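Precorrin-6Y C5,15-methyltransferase (Corynebacterium diphtheriae, PDB 3HM2) probably transfers methyl groups from S-adenosyl-L-methionine in adenosylcobalamin biosynthesis, this chain being the C-terminal domain of the whole protein. Local coordinates at residues S19-K24 / R122-A127; P25-W30 / P95-I100; W43-P48 / L72-R77; I147-I152 / P169-T174. All blocks are in the same frame, centred on the assembly; numbering follows the deposited sequence.

Contact 1 (S19-K24 / R122-A127); sequences SALAPK and RLVANA
R122 reaches across to the end of helix 9-21 and puts its guanidinium next to two backbone carbonyls. Its NH1 lies 3.1 Å from L21 O in a weak, bent hydrogen bond. A22 O sits at the guanidinium edge, near its plane. The modelled 2.5 Å between R122 NH1 and A22 O is very short, so its exact length is doubtful. V124 makes the apolar half of the contact with its two methyls. V124 CG1 is anti to the backbone N (chi1 -154°) and meets A20 CB at 3.5 Å. V124 CG2 lies 3.8 Å from L21 CG. The second shell fixes the arginine. R122 NH2 forms a salt bridge with E27 OE1, and K24 NZ makes a weak, long ion pair with E27 OE2. Both basic groups thus turn to the one carboxylate, K24 only loosely. A22 leaves the helix with positive phi (62°). A cation beside these last carbonyls would probably be favoured by the helix dipole. L21 also packs on F99 and W43, and A20 and V124 both touch Q172. This is a helix end laid on a central parallel strand, as in the alpha-beta-alpha sandwich of Rossmann-like methyltransferases.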
loop_
_atom_site.group_PDB
_atom_site.type_symbol
_atom_site.label_atom_id
_atom_site.label_comp_id
_atom_site.label_asym_id
_atom_site.label_seq_id
_atom_site.Cartn_x
_atom_site.Cartn_y
_atom_site.Cartn_z
ATOM N N SER A 19 12.175 12.499 -12.338
ATOM C CA SER A 19 10.935 13.087 -12.855
ATOM C C SER A 19 10.432 14.254 -11.992
ATOM O O SER A 19 9.802 15.175 -12.508
ATOM C CB SER A 19 9.818 12.045 -13.002
ATOM O OG SER A 19 8.884 12.146 -11.931
ATOM N N ALA A 20 10.717 14.202 -10.695
ATOM C CA ALA A 20 10.243 15.220 -9.765
ATOM C C ALA A 20 11.090 16.485 -9.855
ATOM O O ALA A 20 10.579 17.597 -9.722
ATOM C CB ALA A 20 10.241 14.680 -8.343
ATOM N N LEU A 21 12.388 16.308 -10.081
ATOM C CA LEU A 21 13.328 17.422 -10.064
ATOM C C LEU A 21 13.151 18.312 -11.290
ATOM O O LEU A 21 13.442 19.508 -11.248
ATOM C CB LEU A 21 14.767 16.908 -9.991
ATOM C CG LEU A 21 15.178 16.229 -8.683
ATOM C CD1 LEU A 21 16.374 15.315 -8.905
ATOM C CD2 LEU A 21 15.481 17.265 -7.611
ATOM N N ALA A 22 12.672 17.722 -12.379
ATOM C CA ALA A 22 12.240 18.490 -13.541
ATOM C C ALA A 22 13.397 19.281 -14.139
ATOM O O ALA A 22 13.456 20.505 -14.014
ATOM C CB ALA A 22 11.096 19.420 -13.166
ATOM N N PRO A 23 14.316 18.576 -14.790
ATOM C CA PRO A 23 15.544 19.195 -15.300
ATOM C C PRO A 23 15.282 20.025 -16.552
ATOM O O PRO A 23 14.614 19.557 -17.474
ATOM C CB PRO A 23 16.421 17.989 -15.643
ATOM C CG PRO A 23 15.958 16.920 -14.720
ATOM C CD PRO A 23 14.479 17.132 -14.555
ATOM N N LYS A 24 15.806 21.247 -16.578
ATOM C CA LYS A 24 15.756 22.076 -17.776
ATOM C C LYS A 24 17.072 22.816 -17.990
ATOM O O LYS A 24 17.939 22.825 -17.115
ATOM C CB LYS A 24 14.599 23.076 -17.687
ATOM C CG LYS A 24 13.222 22.442 -17.795
ATOM C CD LYS A 24 12.124 23.487 -17.690
ATOM C CE LYS A 24 12.143 24.175 -16.334
ATOM N NZ LYS A 24 11.923 25.642 -16.452
ATOM N N ARG A 122 13.761 25.048 -6.881
ATOM C CA ARG A 122 13.112 23.765 -6.639
ATOM C C ARG A 122 13.969 22.874 -5.747
ATOM O O ARG A 122 15.166 22.709 -5.983
ATOM C CB ARG A 122 12.816 23.057 -7.962
ATOM C CG ARG A 122 11.746 23.732 -8.802
ATOM C CD ARG A 122 11.818 23.286 -10.253
ATOM N NE ARG A 122 12.755 24.095 -11.027
ATOM C CZ ARG A 122 13.483 23.633 -12.039
ATOM N NH1 ARG A 122 13.384 22.361 -12.403
ATOM N NH2 ARG A 122 14.310 24.442 -12.687
ATOM N N LEU A 123 13.349 22.300 -4.721
ATOM C CA LEU A 123 13.957 21.181 -3.974
ATOM C C LEU A 123 13.053 19.953 -3.804
ATOM O O LEU A 123 11.929 20.059 -3.298
ATOM C CB LEU A 123 14.453 21.603 -2.587
ATOM C CG LEU A 123 15.286 20.521 -1.884
ATOM C CD1 LEU A 123 16.318 21.149 -0.917
ATOM C CD2 LEU A 123 14.429 19.452 -1.182
ATOM N N VAL A 124 13.583 18.786 -4.183
ATOM C CA VAL A 124 12.900 17.522 -3.988
ATOM C C VAL A 124 13.664 16.678 -2.986
ATOM O O VAL A 124 14.855 16.469 -3.137
ATOM C CB VAL A 124 12.794 16.815 -5.309
ATOM C CG1 VAL A 124 11.596 15.873 -5.314
ATOM C CG2 VAL A 124 12.641 17.864 -6.397
ATOM N N ALA A 125 12.983 16.235 -1.933
ATOM C CA ALA A 125 13.614 15.444 -0.869
ATOM C C ALA A 125 12.982 14.056 -0.670
ATOM O O ALA A 125 11.828 13.836 -1.004
ATOM C CB ALA A 125 13.627 16.224 0.447
ATOM N N ASN A 126 13.778 13.131 -0.144
ATOM C CA ASN A 126 13.358 11.767 0.110
ATOM C C ASN A 126 13.524 11.448 1.544
ATOM O O ASN A 126 14.525 11.828 2.159
ATOM C CB ASN A 126 14.225 10.780 -0.642
ATOM C CG ASN A 126 13.716 10.512 -2.010
ATOM O OD1 ASN A 126 12.822 11.207 -2.492
ATOM N ND2 ASN A 126 14.276 9.502 -2.661
ATOM N N ALA A 127 12.554 10.704 2.062
ATOM C CA ALA A 127 12.534 10.266 3.443
ATOM C C ALA A 127 12.187 8.805 3.387
ATOM O O ALA A 127 11.504 8.371 2.474
ATOM C CB ALA A 127 11.458 11.034 4.256
#

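Contact 2 (P25-W30 / P95-I100); sequences PHETLW and PDVIFI
L29 pairs with V97 and W30 with I98 in parallel register, the strand axes 4.4 Å apart at closest and 23° from parallel. These are neighbouring central strands of a Rossmann-like sheet. Its strand order, 3-2-1-4-5-7-6 with strand 7 antiparallel, is that of class I methyltransferases. T28 O is gripped by two donors, D96 N at 2.7 Å and V97 N at 3.0 Å. The D96 bond lies in the carbonyl plane, while the V97 donor is tilted from it. Further along, W30 N gives to V97 O at 2.8 Å. F99 N then gives to W30 O, also at 2.8 Å.

At the start of the pairing, E27 and D96 cross at about a right angle, with E27 CG 3.7 Å from D96 CB. D96 OD2 takes only a weak bond from T28 N. The carboxylate of E27 has its partner in R122. T28 OG1 is hydrogen-bonded to T51 OG1 on the next strand. L29 and V97 share one face of the sheet, where W43 packs on both. L29 CD1 also touches F99 CB. W30 and I98 share the other face, with I98 CG1 against W30 CB. The W30 indole stacks with F88 and meets F55 edge-to-face. With chi1 -78°, its CG stays beside the backbone N and the rings lie against P95. P95 CD is 3.5 Å from W30 CZ2. P95 CB makes a CH-pi contact, 3.4 Å from the centroid of the W30 five-membered ring and 6° off its normal.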
loop_
_atom_site.group_PDB
_atom_site.type_symbol
_atom_site.label_atom_id
_atom_site.label_comp_id
_atom_site.label_asym_id
_atom_site.label_seq_id
_atom_site.Cartn_x
_atom_site.Cartn_y
_atom_site.Cartn_z
ATOM N N PRO A 25 17.215 23.435 -19.157
ATOM C CA PRO A 25 18.515 23.905 -19.621
ATOM C C PRO A 25 19.112 24.985 -18.736
ATOM O O PRO A 25 18.409 25.864 -18.180
ATOM C CB PRO A 25 18.213 24.444 -21.025
ATOM C CG PRO A 25 16.906 23.789 -21.427
ATOM C CD PRO A 25 16.148 23.710 -20.141
ATOM N N HIS A 26 20.439 24.892 -18.650
ATOM C CA HIS A 26 21.306 25.787 -17.902
ATOM C C HIS A 26 21.009 25.712 -16.404
ATOM O O HIS A 26 21.178 26.689 -15.657
ATOM C CB HIS A 26 21.234 27.218 -18.448
ATOM C CG HIS A 26 20.671 27.328 -19.840
ATOM N ND1 HIS A 26 21.463 27.471 -20.961
ATOM C CD2 HIS A 26 19.386 27.373 -20.282
ATOM C CE1 HIS A 26 20.693 27.573 -22.031
ATOM N NE2 HIS A 26 19.430 27.515 -21.646
ATOM N N GLU A 27 20.565 24.531 -15.980
ATOM C CA GLU A 27 20.258 24.279 -14.582
ATOM C C GLU A 27 21.370 23.530 -13.844
ATOM O O GLU A 27 22.083 22.732 -14.426
ATOM C CB GLU A 27 18.866 23.630 -14.405
ATOM C CG GLU A 27 17.766 24.687 -14.167
ATOM C CD GLU A 27 16.332 24.168 -14.312
ATOM O OE1 GLU A 27 16.033 23.098 -13.741
ATOM O OE2 GLU A 27 15.496 24.852 -14.966
ATOM N N THR A 28 21.521 23.847 -12.557
ATOM C CA THR A 28 22.524 23.251 -11.688
ATOM C C THR A 28 21.859 22.557 -10.511
ATOM O O THR A 28 21.227 23.225 -9.674
ATOM C CB THR A 28 23.462 24.334 -11.112
ATOM O OG1 THR A 28 24.004 25.111 -12.182
ATOM C CG2 THR A 28 24.586 23.703 -10.302
ATOM N N LEU A 29 21.993 21.231 -10.430
ATOM C CA LEU A 29 21.545 20.509 -9.236
ATOM C C LEU A 29 22.571 20.457 -8.107
ATOM O O LEU A 29 23.713 20.088 -8.357
ATOM C CB LEU A 29 21.168 19.060 -9.567
ATOM C CG LEU A 29 20.827 18.231 -8.317
ATOM C CD1 LEU A 29 19.462 18.620 -7.752
ATOM C CD2 LEU A 29 20.867 16.760 -8.605
ATOM N N TRP A 30 22.158 20.799 -6.875
ATOM C CA TRP A 30 22.872 20.314 -5.696
ATOM C C TRP A 30 22.259 18.980 -5.314
ATOM O O TRP A 30 21.085 18.889 -4.964
ATOM C CB TRP A 30 22.834 21.281 -4.517
ATOM C CG TRP A 30 23.809 22.424 -4.672
ATOM C CD1 TRP A 30 24.537 22.764 -5.798
ATOM C CD2 TRP A 30 24.151 23.399 -3.672
ATOM N NE1 TRP A 30 25.313 23.886 -5.545
ATOM C CE2 TRP A 30 25.090 24.288 -4.249
ATOM C CE3 TRP A 30 23.759 23.606 -2.338
ATOM C CZ2 TRP A 30 25.607 25.367 -3.545
ATOM C CZ3 TRP A 30 24.293 24.671 -1.639
ATOM C CH2 TRP A 30 25.213 25.527 -2.238
ATOM N N PRO A 95 22.789 27.140 -6.370
ATOM C CA PRO A 95 22.178 25.989 -7.047
ATOM C C PRO A 95 20.851 26.379 -7.697
ATOM O O PRO A 95 20.213 27.323 -7.208
ATOM C CB PRO A 95 21.869 25.060 -5.879
ATOM C CG PRO A 95 21.675 26.007 -4.746
ATOM C CD PRO A 95 22.813 26.906 -4.913
ATOM N N ASP A 96 20.436 25.666 -8.750
ATOM C CA ASP A 96 19.138 25.915 -9.375
ATOM C C ASP A 96 18.072 24.976 -8.769
ATOM O O ASP A 96 16.949 25.373 -8.475
ATOM C CB ASP A 96 19.232 25.765 -10.910
ATOM C CG ASP A 96 19.774 27.007 -11.597
ATOM O OD1 ASP A 96 18.984 27.950 -11.767
ATOM O OD2 ASP A 96 20.966 27.036 -12.007
ATOM N N VAL A 97 18.431 23.718 -8.607
ATOM C CA VAL A 97 17.558 22.751 -7.979
ATOM C C VAL A 97 18.420 22.051 -6.913
ATOM O O VAL A 97 19.655 22.026 -7.044
ATOM C CB VAL A 97 17.060 21.782 -9.024
ATOM C CG1 VAL A 97 15.725 21.235 -8.638
ATOM C CG2 VAL A 97 16.898 22.532 -10.277
ATOM N N ILE A 98 17.804 21.549 -5.842
ATOM C CA ILE A 98 18.505 20.664 -4.910
ATOM C C ILE A 98 17.724 19.402 -4.709
ATOM O O ILE A 98 16.517 19.394 -4.839
ATOM C CB ILE A 98 18.670 21.274 -3.567
ATOM C CG1 ILE A 98 19.620 22.439 -3.680
ATOM C CG2 ILE A 98 19.198 20.242 -2.552
ATOM C CD1 ILE A 98 19.257 23.547 -2.748
ATOM N N PHE A 99 18.437 18.331 -4.389
ATOM C CA PHE A 99 17.794 17.085 -4.044
ATOM C C PHE A 99 18.479 16.570 -2.796
ATOM O O PHE A 99 19.707 16.496 -2.787
ATOM C CB PHE A 99 17.917 16.010 -5.156
ATOM C CG PHE A 99 17.464 14.624 -4.689
ATOM C CD1 PHE A 99 16.149 14.205 -4.857
ATOM C CD2 PHE A 99 18.341 13.775 -4.000
ATOM C CE1 PHE A 99 15.733 12.975 -4.376
ATOM C CE2 PHE A 99 17.913 12.537 -3.522
ATOM C CZ PHE A 99 16.608 12.146 -3.717
ATOM N N ILE A 100 17.692 16.228 -1.762
ATOM C CA ILE A 100 18.184 15.477 -0.608
ATOM C C ILE A 100 17.525 14.083 -0.475
ATOM O O ILE A 100 16.295 13.962 -0.500
ATOM C CB ILE A 100 17.959 16.259 0.682
ATOM C CG1 ILE A 100 18.797 17.559 0.661
ATOM C CG2 ILE A 100 18.297 15.384 1.860
ATOM C CD1 ILE A 100 18.372 18.657 1.686
#

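Contact 3 (W43-P48 / L72-R77); sequences WLRSTP and LGVSDR
L44, R77 and R45 bury the most surface here. The side chains of L44 and R77 slide past each other in opposite directions, and the arginine head lies at the leucine's own carbonyl. R77 NH1 gives L44 O a hydrogen bond of 2.9 Å at 156°. The acceptor lies near the guanidinium plane, and the donor comes from the flank of the carbonyl, with a C=O...N angle of 111°. R77 NH2 adds a weak, longer bond to the same oxygen. L44 CD2 lies 3.5 Å from R77 NH1. T50 OG1 is a further partner of R77 NH1 and helps fix the head group. The contact joins the end of helix 38-44 to the turn after helix 59-70, two helices flanking the sheet of this Rossmann-like domain. G73, with positive phi, is the C-prime residue of the Schellman motif that closes helix 59-70. V74 packs between L44 and R45, but its separation from L44 is too short in the model and is doubtful. V74 CG2 touches R45 CG at 3.5 Å, the two side chains crossing at about a right angle. The R45 chain bends at chi2 and chi3. R45 NE is buried without a partner, 3.5 Å from L72 CD2, while R45 NH2 is salt-bridged to E42.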
loop_
_atom_site.group_PDB
_atom_site.type_symbol
_atom_site.label_atom_id
_atom_site.label_comp_id
_atom_site.label_asym_id
_atom_site.label_seq_id
_atom_site.Cartn_x
_atom_site.Cartn_y
_atom_site.Cartn_z
ATOM N N TRP A 43 20.846 12.833 -13.641
ATOM C CA TRP A 43 20.468 14.205 -13.913
ATOM C C TRP A 43 21.337 14.704 -15.061
ATOM O O TRP A 43 20.838 15.284 -16.012
ATOM C CB TRP A 43 20.683 15.028 -12.629
ATOM C CG TRP A 43 20.745 16.563 -12.775
ATOM C CD1 TRP A 43 21.781 17.306 -13.300
ATOM C CD2 TRP A 43 19.755 17.524 -12.340
ATOM N NE1 TRP A 43 21.483 18.651 -13.243
ATOM C CE2 TRP A 43 20.250 18.811 -12.662
ATOM C CE3 TRP A 43 18.499 17.419 -11.727
ATOM C CZ2 TRP A 43 19.530 19.978 -12.386
ATOM C CZ3 TRP A 43 17.789 18.581 -11.460
ATOM C CH2 TRP A 43 18.305 19.838 -11.788
ATOM N N LEU A 44 22.639 14.453 -14.989
ATOM C CA LEU A 44 23.557 14.944 -16.014
ATOM C C LEU A 44 23.404 14.141 -17.279
ATOM O O LEU A 44 23.425 14.693 -18.385
ATOM C CB LEU A 44 25.008 14.844 -15.551
ATOM C CG LEU A 44 25.636 15.819 -14.560
ATOM C CD1 LEU A 44 27.123 15.674 -14.687
ATOM C CD2 LEU A 44 25.219 17.301 -14.747
ATOM N N ARG A 45 23.254 12.829 -17.105
ATOM C CA ARG A 45 23.194 11.919 -18.231
ATOM C C ARG A 45 21.765 11.712 -18.706
ATOM O O ARG A 45 21.416 10.628 -19.161
ATOM C CB ARG A 45 23.815 10.568 -17.877
ATOM C CG ARG A 45 24.799 10.072 -18.934
ATOM C CD ARG A 45 24.426 8.696 -19.480
ATOM N NE ARG A 45 23.972 7.762 -18.448
ATOM C CZ ARG A 45 22.742 7.251 -18.374
ATOM N NH1 ARG A 45 21.812 7.575 -19.267
ATOM N NH2 ARG A 45 22.439 6.402 -17.401
ATOM N N SER A 46 20.947 12.754 -18.598
ATOM C CA SER A 46 19.572 12.702 -19.081
ATOM C C SER A 46 19.181 14.003 -19.775
ATOM O O SER A 46 18.146 14.079 -20.435
ATOM C CB SER A 46 18.610 12.412 -17.927
ATOM O OG SER A 46 18.301 13.595 -17.211
ATOM N N THR A 47 20.018 15.024 -19.621
ATOM C CA THR A 47 19.726 16.342 -20.171
ATOM C C THR A 47 21.006 17.064 -20.580
ATOM O O THR A 47 21.786 17.495 -19.732
ATOM C CB THR A 47 18.956 17.216 -19.164
ATOM O OG1 THR A 47 17.974 16.420 -18.489
ATOM C CG2 THR A 47 18.266 18.368 -19.877
ATOM N N PRO A 48 21.216 17.191 -21.887
ATOM C CA PRO A 48 22.282 18.046 -22.417
ATOM C C PRO A 48 22.342 19.388 -21.696
ATOM O O PRO A 48 21.308 19.913 -21.282
ATOM C CB PRO A 48 21.869 18.250 -23.876
ATOM C CG PRO A 48 20.388 18.115 -23.863
ATOM C CD PRO A 48 20.079 17.082 -22.818
ATOM N N LEU A 72 30.744 7.839 -17.933
ATOM C CA LEU A 72 29.500 8.181 -18.612
ATOM C C LEU A 72 29.646 9.467 -19.417
ATOM O O LEU A 72 28.657 10.119 -19.751
ATOM C CB LEU A 72 28.358 8.322 -17.602
ATOM C CG LEU A 72 27.781 7.018 -17.045
ATOM C CD1 LEU A 72 26.788 7.303 -15.929
ATOM C CD2 LEU A 72 27.129 6.204 -18.153
ATOM N N GLY A 73 30.888 9.827 -19.727
ATOM C CA GLY A 73 31.167 11.041 -20.471
ATOM C C GLY A 73 30.537 12.266 -19.838
ATOM O O GLY A 73 30.369 13.296 -20.490
ATOM N N VAL A 74 30.187 12.153 -18.560
ATOM C CA VAL A 74 29.673 13.288 -17.803
ATOM C C VAL A 74 30.697 13.783 -16.788
ATOM O O VAL A 74 30.338 14.254 -15.709
ATOM C CB VAL A 74 28.367 12.931 -17.068
ATOM C CG1 VAL A 74 27.520 14.176 -16.859
ATOM C CG2 VAL A 74 27.594 11.875 -17.845
ATOM N N SER A 75 31.974 13.672 -17.141
ATOM C CA SER A 75 33.064 14.147 -16.266
ATOM C C SER A 75 33.204 15.688 -16.189
ATOM O O SER A 75 33.697 16.241 -15.200
ATOM C CB SER A 75 34.391 13.515 -16.726
ATOM O OG SER A 75 34.393 13.253 -18.130
ATOM N N ASP A 76 32.757 16.368 -17.240
ATOM C CA ASP A 76 33.033 17.788 -17.423
ATOM C C ASP A 76 31.871 18.714 -17.054
ATOM O O ASP A 76 31.846 19.886 -17.459
ATOM C CB ASP A 76 33.504 18.057 -18.865
ATOM C CG ASP A 76 32.535 17.521 -19.925
ATOM O OD1 ASP A 76 32.887 17.561 -21.125
ATOM O OD2 ASP A 76 31.425 17.070 -19.566
ATOM N N ARG A 77 30.920 18.197 -16.280
ATOM C CA ARG A 77 29.773 18.990 -15.857
ATOM C C ARG A 77 29.402 18.628 -14.428
ATOM O O ARG A 77 28.343 18.997 -13.926
ATOM C CB ARG A 77 28.586 18.763 -16.800
ATOM C CG ARG A 77 29.001 18.365 -18.214
ATOM C CD ARG A 77 27.874 18.542 -19.192
ATOM N NE ARG A 77 26.556 18.386 -18.570
ATOM C CZ ARG A 77 25.745 17.358 -18.779
ATOM N NH1 ARG A 77 24.582 17.331 -18.192
ATOM N NH2 ARG A 77 26.101 16.359 -19.584
#

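Contact 4 (I147-I152 / P169-T174); sequences ISSFAI and PVHQWT
F150 holds its CG beside the backbone N (chi1 -39°), and Q172 turns its CG anti to the backbone N (chi1 -154°), so that ring and side chain meet on one face of the hairpin. Q172 CB comes to the ring edge, 3.7 Å from F150 CE1. The ring and amide planes stand 64° apart. On the other face, S149 CB sits over the H171 imidazole in a CH-pi contact, 3.9 Å from the ring centroid. Beside it, I147 CG1 touches W173 CD1 at 3.6 Å. Between the faces runs antiparallel pairing. Q172 N bonds S148 O at 3.3 Å, and the return bond from S148 N to Q172 O is weak. F150 N bonds V170 O at 3.0 Å. I147 and W173, like S149 and H171, are non-hydrogen-bonded pairs. The segments belong to the beta hairpin of strands 146-157 and 162-176. Residues 148-152 also pair antiparallel with a strand of the second subunit, so the sheet continues across the interface. Q172 NE2 bonds N126 OD1 on the neighbouring strand. Across the hairpin, then, hydrogen bonding is left to the backbone. The side chains meet through carbon contacts, and the amide N-H of Q172 NE2 is used on the next strand.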
loop_
_atom_site.group_PDB
_atom_site.type_symbol
_atom_site.label_atom_id
_atom_site.label_comp_id
_atom_site.label_asym_id
_atom_site.label_seq_id
_atom_site.Cartn_x
_atom_site.Cartn_y
_atom_site.Cartn_z
ATOM N N ILE A 147 3.563 16.622 -0.817
ATOM C CA ILE A 147 4.116 15.309 -0.430
ATOM C C ILE A 147 3.326 14.097 -0.971
ATOM O O ILE A 147 2.135 13.995 -0.747
ATOM C CB ILE A 147 4.210 15.194 1.097
ATOM C CG1 ILE A 147 5.113 16.300 1.652
ATOM C CG2 ILE A 147 4.684 13.797 1.524
ATOM C CD1 ILE A 147 5.803 15.948 2.951
ATOM N N SER A 148 3.997 13.200 -1.694
ATOM C CA SER A 148 3.421 11.936 -2.166
ATOM C C SER A 148 4.271 10.788 -1.626
ATOM O O SER A 148 5.289 11.019 -0.972
ATOM C CB SER A 148 3.365 11.887 -3.695
ATOM O OG SER A 148 4.641 11.672 -4.271
ATOM N N SER A 149 3.866 9.545 -1.858
ATOM C CA SER A 149 4.611 8.427 -1.259
ATOM C C SER A 149 4.593 7.135 -2.072
ATOM O O SER A 149 3.609 6.829 -2.746
ATOM C CB SER A 149 4.165 8.168 0.188
ATOM O OG SER A 149 2.829 7.688 0.258
ATOM N N PHE A 150 5.688 6.380 -2.002
ATOM C CA PHE A 150 5.841 5.214 -2.871
ATOM C C PHE A 150 6.111 3.893 -2.135
ATOM O O PHE A 150 7.082 3.773 -1.395
ATOM C CB PHE A 150 6.921 5.491 -3.916
ATOM C CG PHE A 150 6.896 6.903 -4.440
ATOM C CD1 PHE A 150 7.825 7.841 -4.000
ATOM C CD2 PHE A 150 5.929 7.300 -5.359
ATOM C CE1 PHE A 150 7.799 9.143 -4.475
ATOM C CE2 PHE A 150 5.895 8.609 -5.841
ATOM C CZ PHE A 150 6.832 9.533 -5.395
ATOM N N ALA A 151 5.231 2.912 -2.336
ATOM C CA ALA A 151 5.482 1.564 -1.851
ATOM C C ALA A 151 5.608 0.690 -3.058
ATOM O O ALA A 151 4.641 0.518 -3.776
ATOM C CB ALA A 151 4.353 1.078 -0.959
ATOM N N ILE A 152 6.809 0.149 -3.274
ATOM C CA ILE A 152 7.150 -0.648 -4.458
ATOM C C ILE A 152 7.402 -2.109 -4.104
ATOM O O ILE A 152 8.175 -2.403 -3.189
ATOM C CB ILE A 152 8.423 -0.098 -5.141
ATOM C CG1 ILE A 152 8.120 1.254 -5.828
ATOM C CG2 ILE A 152 8.994 -1.134 -6.118
ATOM C CD1 ILE A 152 9.262 2.296 -5.818
ATOM N N PRO A 169 8.227 2.094 2.392
ATOM C CA PRO A 169 7.804 3.261 1.617
ATOM C C PRO A 169 8.877 4.335 1.587
ATOM O O PRO A 169 9.915 4.227 2.234
ATOM C CB PRO A 169 6.572 3.769 2.375
ATOM C CG PRO A 169 6.129 2.624 3.190
ATOM C CD PRO A 169 7.387 1.911 3.585
ATOM N N VAL A 170 8.603 5.376 0.813
ATOM C CA VAL A 170 9.552 6.432 0.560
ATOM C C VAL A 170 8.725 7.677 0.424
ATOM O O VAL A 170 7.716 7.680 -0.286
ATOM C CB VAL A 170 10.304 6.188 -0.746
ATOM C CG1 VAL A 170 11.022 7.456 -1.190
ATOM C CG2 VAL A 170 11.271 5.011 -0.586
ATOM N N HIS A 171 9.120 8.723 1.136
ATOM C CA HIS A 171 8.377 9.967 1.078
ATOM C C HIS A 171 9.171 10.987 0.326
ATOM O O HIS A 171 10.404 11.044 0.412
ATOM C CB HIS A 171 7.934 10.443 2.470
ATOM C CG HIS A 171 6.890 9.558 3.075
ATOM N ND1 HIS A 171 7.183 8.306 3.574
ATOM C CD2 HIS A 171 5.549 9.705 3.177
ATOM C CE1 HIS A 171 6.067 7.732 3.982
ATOM N NE2 HIS A 171 5.063 8.564 3.758
ATOM N N GLN A 172 8.439 11.754 -0.468
ATOM C CA GLN A 172 9.062 12.688 -1.371
ATOM C C GLN A 172 8.385 14.017 -1.280
ATOM O O GLN A 172 7.183 14.161 -1.501
ATOM C CB GLN A 172 9.047 12.183 -2.816
ATOM C CG GLN A 172 10.159 12.765 -3.640
ATOM C CD GLN A 172 10.339 12.039 -4.939
ATOM O OE1 GLN A 172 9.613 12.281 -5.917
ATOM N NE2 GLN A 172 11.318 11.141 -4.973
ATOM N N TRP A 173 9.202 14.995 -0.947
ATOM C CA TRP A 173 8.790 16.373 -0.949
ATOM C C TRP A 173 9.392 17.054 -2.178
ATOM O O TRP A 173 10.603 17.053 -2.365
ATOM C CB TRP A 173 9.223 17.026 0.373
ATOM C CG TRP A 173 8.618 18.351 0.600
ATOM C CD1 TRP A 173 7.336 18.729 0.318
ATOM C CD2 TRP A 173 9.269 19.494 1.136
ATOM N NE1 TRP A 173 7.152 20.050 0.639
ATOM C CE2 TRP A 173 8.323 20.545 1.149
ATOM C CE3 TRP A 173 10.562 19.746 1.588
ATOM C CZ2 TRP A 173 8.630 21.825 1.612
ATOM C CZ3 TRP A 173 10.866 21.016 2.053
ATOM C CH2 TRP A 173 9.898 22.042 2.058
ATOM N N THR A 174 8.527 17.570 -3.050
ATOM C CA THR A 174 8.952 18.464 -4.110
ATOM C C THR A 174 8.307 19.842 -3.979
ATOM O O THR A 174 7.113 19.976 -3.706
ATOM C CB THR A 174 8.650 17.929 -5.484
ATOM O OG1 THR A 174 9.238 18.803 -6.446
ATOM C CG2 THR A 174 7.182 17.926 -5.718
#

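Contacts 1, 2 and 4 lie along one sheet. Strand 122-127 has strand 97-100 of contact 2 on one side and strand 162-176 of contact 4 on the other. A125 N and W173 O, 2.6 Å apart, probably bond contacts 1 and 4. Contacts 1 and 2 meet at R122 NH2 and E27 OE1, 2.4 Å apart. Contact 3 lies between helix ends beside strand 50-55, and W43 ties it to L21 of contact 1 and to L29 and V97 of contact 2. Contacts 3 and 4 are farthest apart, about 26 Å between centres. All four lie away from E59, E60 and E63, known to bind calcium or magnesium, which carry no ion in this chain. An acetic acid, probably from the crystallisation liquor, lies about 4 Å from the T28 side chain.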